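Local coordinates for extracellular solute-binding protein family 1 (Kribbella flavida, PDB 5IXP) that probably captures a solute outside the cell and delivers it to an ABC transporter for uptake, at residues 92-97 against 344-349; 173-176 against 181-184. All blocks are in the same frame, centred on the assembly; numbering follows the deposited sequence.

Interaction 1. Residues 92-97 against 344-349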
loop_
_atom_site.group_PDB
_atom_site.type_symbol
_atom_site.label_atom_id
_atom_site.label_comp_id
_atom_site.label_asym_id
_atom_site.label_seq_id
_atom_site.Cartn_x
_atom_site.Cartn_y
_atom_site.Cartn_z
ATOM N N LEU A 92 -6.049 1.640 -13.416
ATOM C CA LEU A 92 -6.706 2.615 -12.555
ATOM C C LEU A 92 -5.969 3.945 -12.639
ATOM O O LEU A 92 -4.736 3.985 -12.612
ATOM C CB LEU A 92 -6.721 2.113 -11.108
ATOM C CG LEU A 92 -7.574 0.872 -10.861
ATOM C CD1 LEU A 92 -7.147 0.180 -9.591
ATOM C CD2 LEU A 92 -9.069 1.262 -10.808
ATOM N N ASP A 93 -6.728 5.037 -12.749
ATOM C CA ASP A 93 -6.094 6.337 -12.958
ATOM C C ASP A 93 -5.144 6.695 -11.814
ATOM O O ASP A 93 -4.061 7.247 -12.050
ATOM C CB ASP A 93 -7.152 7.428 -13.166
ATOM C CG ASP A 93 -8.218 7.468 -12.061
ATOM O OD1 ASP A 93 -9.119 8.337 -12.166
ATOM O OD2 ASP A 93 -8.182 6.652 -11.106
ATOM N N TRP A 94 -5.508 6.356 -10.574
ATOM C CA TRP A 94 -4.623 6.680 -9.456
ATOM C C TRP A 94 -3.333 5.861 -9.481
ATOM O O TRP A 94 -2.296 6.330 -8.993
ATOM C CB TRP A 94 -5.350 6.499 -8.120
ATOM C CG TRP A 94 -5.959 5.142 -7.847
ATOM C CD1 TRP A 94 -7.252 4.758 -8.089
ATOM C CD2 TRP A 94 -5.321 4.023 -7.218
ATOM N NE1 TRP A 94 -7.448 3.461 -7.677
ATOM C CE2 TRP A 94 -6.282 2.988 -7.132
ATOM C CE3 TRP A 94 -4.032 3.792 -6.726
ATOM C CZ2 TRP A 94 -5.997 1.750 -6.574
ATOM C CZ3 TRP A 94 -3.750 2.558 -6.161
ATOM C CH2 TRP A 94 -4.730 1.550 -6.092
ATOM N N LYS A 95 -3.368 4.647 -10.036
ATOM C CA LYS A 95 -2.136 3.878 -10.167
ATOM C C LYS A 95 -1.175 4.560 -11.133
ATOM O O LYS A 95 0.023 4.669 -10.851
ATOM C CB LYS A 95 -2.445 2.447 -10.624
ATOM C CG LYS A 95 -1.201 1.533 -10.739
ATOM C CD LYS A 95 -0.685 1.120 -9.364
ATOM C CE LYS A 95 0.496 0.145 -9.472
ATOM N NZ LYS A 95 1.010 -0.314 -8.133
ATOM N N VAL A 96 -1.688 5.043 -12.270
ATOM C CA VAL A 96 -0.838 5.749 -13.226
ATOM C C VAL A 96 -0.280 7.016 -12.600
ATOM O O VAL A 96 0.907 7.336 -12.755
ATOM C CB VAL A 96 -1.623 6.076 -14.512
ATOM C CG1 VAL A 96 -0.751 6.879 -15.476
ATOM C CG2 VAL A 96 -2.139 4.820 -15.167
ATOM N N ALA A 97 -1.127 7.749 -11.871
ATOM C CA ALA A 97 -0.739 9.056 -11.348
ATOM C C ALA A 97 0.438 8.951 -10.387
ATOM O O ALA A 97 1.297 9.840 -10.353
ATOM C CB ALA A 97 -1.940 9.716 -10.656
ATOM N N ASN A 344 -11.739 0.196 -6.973
ATOM C CA ASN A 344 -12.458 1.183 -7.772
ATOM C C ASN A 344 -12.810 2.430 -6.978
ATOM O O ASN A 344 -13.134 3.459 -7.579
ATOM C CB ASN A 344 -13.734 0.572 -8.358
ATOM C CG ASN A 344 -13.459 -0.288 -9.573
ATOM O OD1 ASN A 344 -12.497 -0.052 -10.293
ATOM N ND2 ASN A 344 -14.310 -1.281 -9.815
ATOM N N ASN A 345 -12.763 2.372 -5.651
ATOM C CA ASN A 345 -13.162 3.512 -4.843
ATOM C C ASN A 345 -11.986 4.223 -4.195
ATOM O O ASN A 345 -12.191 5.118 -3.360
ATOM C CB ASN A 345 -14.196 3.070 -3.815
ATOM C CG ASN A 345 -15.575 2.935 -4.438
ATOM O OD1 ASN A 345 -16.252 3.938 -4.676
ATOM N ND2 ASN A 345 -15.980 1.701 -4.751
ATOM N N VAL A 346 -10.762 3.865 -4.580
ATOM C CA VAL A 346 -9.593 4.620 -4.159
ATOM C C VAL A 346 -9.556 5.932 -4.925
ATOM O O VAL A 346 -9.784 5.966 -6.142
ATOM C CB VAL A 346 -8.306 3.810 -4.385
ATOM C CG1 VAL A 346 -7.070 4.679 -4.130
ATOM C CG2 VAL A 346 -8.288 2.589 -3.495
ATOM N N ILE A 347 -9.304 7.021 -4.210
ATOM C CA ILE A 347 -9.005 8.309 -4.814
ATOM C C ILE A 347 -7.699 8.802 -4.205
ATOM O O ILE A 347 -7.607 8.973 -2.984
ATOM C CB ILE A 347 -10.135 9.329 -4.596
ATOM C CG1 ILE A 347 -11.436 8.810 -5.211
ATOM C CG2 ILE A 347 -9.752 10.680 -5.195
ATOM C CD1 ILE A 347 -12.650 9.660 -4.894
ATOM N N LEU A 348 -6.686 8.985 -5.047
ATOM C CA LEU A 348 -5.393 9.530 -4.654
ATOM C C LEU A 348 -5.223 10.875 -5.338
ATOM O O LEU A 348 -5.197 10.946 -6.570
ATOM C CB LEU A 348 -4.243 8.602 -5.046
ATOM C CG LEU A 348 -4.082 7.247 -4.356
ATOM C CD1 LEU A 348 -2.759 6.622 -4.772
ATOM C CD2 LEU A 348 -4.156 7.388 -2.845
ATOM N N LYS A 349 -5.116 11.938 -4.544
ATOM C CA LYS A 349 -4.857 13.261 -5.093
ATOM C C LYS A 349 -3.690 13.935 -4.391
ATOM O O LYS A 349 -3.394 15.099 -4.683
ATOM C CB LYS A 349 -6.106 14.149 -5.011
ATOM C CG LYS A 349 -7.396 13.468 -5.486
ATOM C CD LYS A 349 -8.376 14.442 -6.142
ATOM C CE LYS A 349 -8.237 15.852 -5.590
ATOM N NZ LYS A 349 -8.876 16.863 -6.482
HETATM O O HOH W 1 -9.600 7.486 -8.705
#

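Interaction 2. Residues 173-176 against 181-184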
loop_
_atom_site.group_PDB
_atom_site.type_symbol
_atom_site.label_atom_id
_atom_site.label_comp_id
_atom_site.label_asym_id
_atom_site.label_seq_id
_atom_site.Cartn_x
_atom_site.Cartn_y
_atom_site.Cartn_z
ATOM N N ALA A 173 -3.406 5.031 7.263
ATOM C CA ALA A 173 -4.653 4.901 6.515
ATOM C C ALA A 173 -5.293 6.261 6.271
ATOM O O ALA A 173 -5.717 6.560 5.148
ATOM C CB ALA A 173 -5.614 3.972 7.253
HETATM N N MSE A 174 -5.340 7.112 7.292
HETATM C CA MSE A 174 -5.988 8.410 7.151
HETATM C C MSE A 174 -5.151 9.414 6.373
HETATM O O MSE A 174 -5.674 10.128 5.515
HETATM C CB MSE A 174 -6.314 8.993 8.527
HETATM C CG MSE A 174 -7.257 8.122 9.327
HETATM SE SE MSE A 174 -7.608 8.992 11.033
HETATM C CE MSE A 174 -8.498 10.592 10.321
ATOM N N ARG A 175 -3.855 9.492 6.686
ATOM C CA ARG A 175 -3.031 10.527 6.071
ATOM C C ARG A 175 -2.992 10.384 4.561
ATOM O O ARG A 175 -2.978 11.383 3.831
ATOM C CB ARG A 175 -1.607 10.491 6.612
ATOM C CG ARG A 175 -0.869 11.776 6.262
ATOM C CD ARG A 175 0.612 11.618 6.368
ATOM N NE ARG A 175 1.178 10.847 5.266
ATOM C CZ ARG A 175 1.469 9.553 5.331
ATOM N NH1 ARG A 175 1.226 8.873 6.442
ATOM N NH2 ARG A 175 2.008 8.938 4.289
ATOM N N ASN A 176 -2.958 9.149 4.070
ATOM C CA ASN A 176 -2.816 8.958 2.635
ATOM C C ASN A 176 -4.071 9.325 1.862
ATOM O O ASN A 176 -4.007 9.404 0.631
ATOM C CB ASN A 176 -2.404 7.519 2.343
ATOM C CG ASN A 176 -0.933 7.308 2.562
ATOM O OD1 ASN A 176 -0.113 7.852 1.828
ATOM N ND2 ASN A 176 -0.582 6.548 3.587
ATOM N N ALA A 181 -0.683 16.408 2.166
ATOM C CA ALA A 181 -0.156 16.025 3.464
ATOM C C ALA A 181 1.036 16.913 3.776
ATOM O O ALA A 181 0.911 17.908 4.490
ATOM C CB ALA A 181 0.226 14.540 3.483
ATOM N N TYR A 182 2.188 16.592 3.209
ATOM C CA TYR A 182 3.394 17.327 3.541
ATOM C C TYR A 182 3.802 18.341 2.484
ATOM O O TYR A 182 4.569 19.260 2.799
ATOM C CB TYR A 182 4.540 16.343 3.781
ATOM C CG TYR A 182 4.208 15.306 4.825
ATOM C CD1 TYR A 182 3.734 15.680 6.087
ATOM C CD2 TYR A 182 4.350 13.954 4.555
ATOM C CE1 TYR A 182 3.427 14.726 7.050
ATOM C CE2 TYR A 182 4.047 12.992 5.514
ATOM C CZ TYR A 182 3.587 13.379 6.756
ATOM O OH TYR A 182 3.295 12.419 7.704
ATOM N N TYR A 183 3.306 18.213 1.252
ATOM C CA TYR A 183 3.813 19.008 0.146
ATOM C C TYR A 183 2.691 19.670 -0.632
ATOM O O TYR A 183 1.610 19.104 -0.810
ATOM C CB TYR A 183 4.634 18.158 -0.825
ATOM C CG TYR A 183 6.008 17.777 -0.329
ATOM C CD1 TYR A 183 7.098 18.603 -0.552
ATOM C CD2 TYR A 183 6.213 16.585 0.361
ATOM C CE1 TYR A 183 8.361 18.253 -0.109
ATOM C CE2 TYR A 183 7.473 16.223 0.809
ATOM C CZ TYR A 183 8.545 17.060 0.569
ATOM O OH TYR A 183 9.804 16.708 1.006
ATOM N N SER A 184 2.974 20.879 -1.109
ATOM C CA SER A 184 2.205 21.452 -2.197
ATOM C C SER A 184 2.575 20.765 -3.510
ATOM O O SER A 184 3.545 20.005 -3.598
ATOM C CB SER A 184 2.470 22.949 -2.316
ATOM O OG SER A 184 3.696 23.178 -2.999
#

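Interaction 1. Residues 92-97 against 344-349
Asp-93 OD2 and Val-346 O share a single water, which lies 2.9 Å from the OD2 atom and 3.0 Å from the carbonyl oxygen. The same OD2 takes a weak, bent hydrogen bond (121°) from Trp-94 N. No direct hydrogen bond crosses between 92-97 and 344-349; most of the contact is made by the indole of Trp-94. Val-346 CG1 stands over one face, 3.6 Å from the centroid of the five-membered ring and 12° off its normal, a CH-pi contact. Leu-92 CB, from the indole's own segment, backs the opposite face toward the rim, 3.7 Å above the plane. With chi1 at 56°, CG of Trp-94 sits between its own N and C, which swings the indole across Val-346. Leu-348 CD1 packs obliquely, 3.7 Å from Trp-94 CE3. The indole NE1 is satisfied by Ala-343 O, at the end of helix 335-344. Were Trp-94 cut back to an alanine, Val-346 and Leu-92 would probably face a gap and Ala-343 O would lose its donor. Leu-92, at the N-cap position of helix 93-98, rests with Trp-94 and Lys-95 on Ile-113 of strand 108-121, while 344-349 leads from helix 335-344 toward helix 356-371.

Interaction 2. Residues 173-176 against 181-184
Arg-175 meets Tyr-182 through a chain that is first extended and then bent: chi1 at -165° sends CG away from the backbone N, and chi3 at 74° folds the guanidinium over at CD. That bend puts the CD methylene beside the phenol, 3.1 Å from Tyr-182 OH and 3.5 Å from Tyr-182 CZ. NE follows, 3.6 Å from Tyr-182 CE2. The two side chains cross at about a right angle, yet the guanidinium and ring planes are only 11° apart. The approach is oblique, and no hydrogen bond joins the two residues; the tyrosine is met by CD and NE together, in van der Waals contact.

Ala-181 fills the angle between them. Its CB lies 4.1 Å from Arg-175 CG, reaches the guanidinium at the edge, near the plane of the group, and sits 4.2 Å above the plane of the Tyr-182 ring, toward the rim of one face. The contact is local in sequence: beyond helix 167-175 the chain makes a short excursion through a loop and then runs on in much the same direction, bringing Ala-181 and Tyr-182 back beside Arg-175, within the periplasmic-binding-protein type of fold expected for the family.

The polar ends are held by other residues. Arg-175 NH1 forms a salt bridge with Glu-172 OE2, about one turn earlier on the same helix, which fixes the far end of the guanidinium; this carboxylate probably offsets much of the buried positive charge. Tyr-182 OH hydrogen-bonds Asn-360 OD1 of helix 356-371, where the Tyr-182 ring also meets that of Phe-363 with the planes only modestly tilted, and Leu-197 of helix 195-209 touches the tyrosine as well.

In the fold
Interaction 2 falls, along the chain, between the two segments of interaction 1, and their centres are about 15 Å apart. They touch where Leu-348 CD2 lies 4.0 Å from Asn-176 O, a packing contact that sets 344-349 against the end of helix 167-175. The chain just beyond 349 continues this link: Gln-350 donates through NE2 to Arg-175 O and touches Ala-181, and Lys-352 NZ bonds Asn-176 OD1. Interaction 1 rests against strand 108-121, which the Cys-119 to Cys-237 disulfide ties to strand 232-238, whereas interaction 2 leans on helix 356-371. The loop between helices 335-344 and 356-371 thus joins the two surroundings.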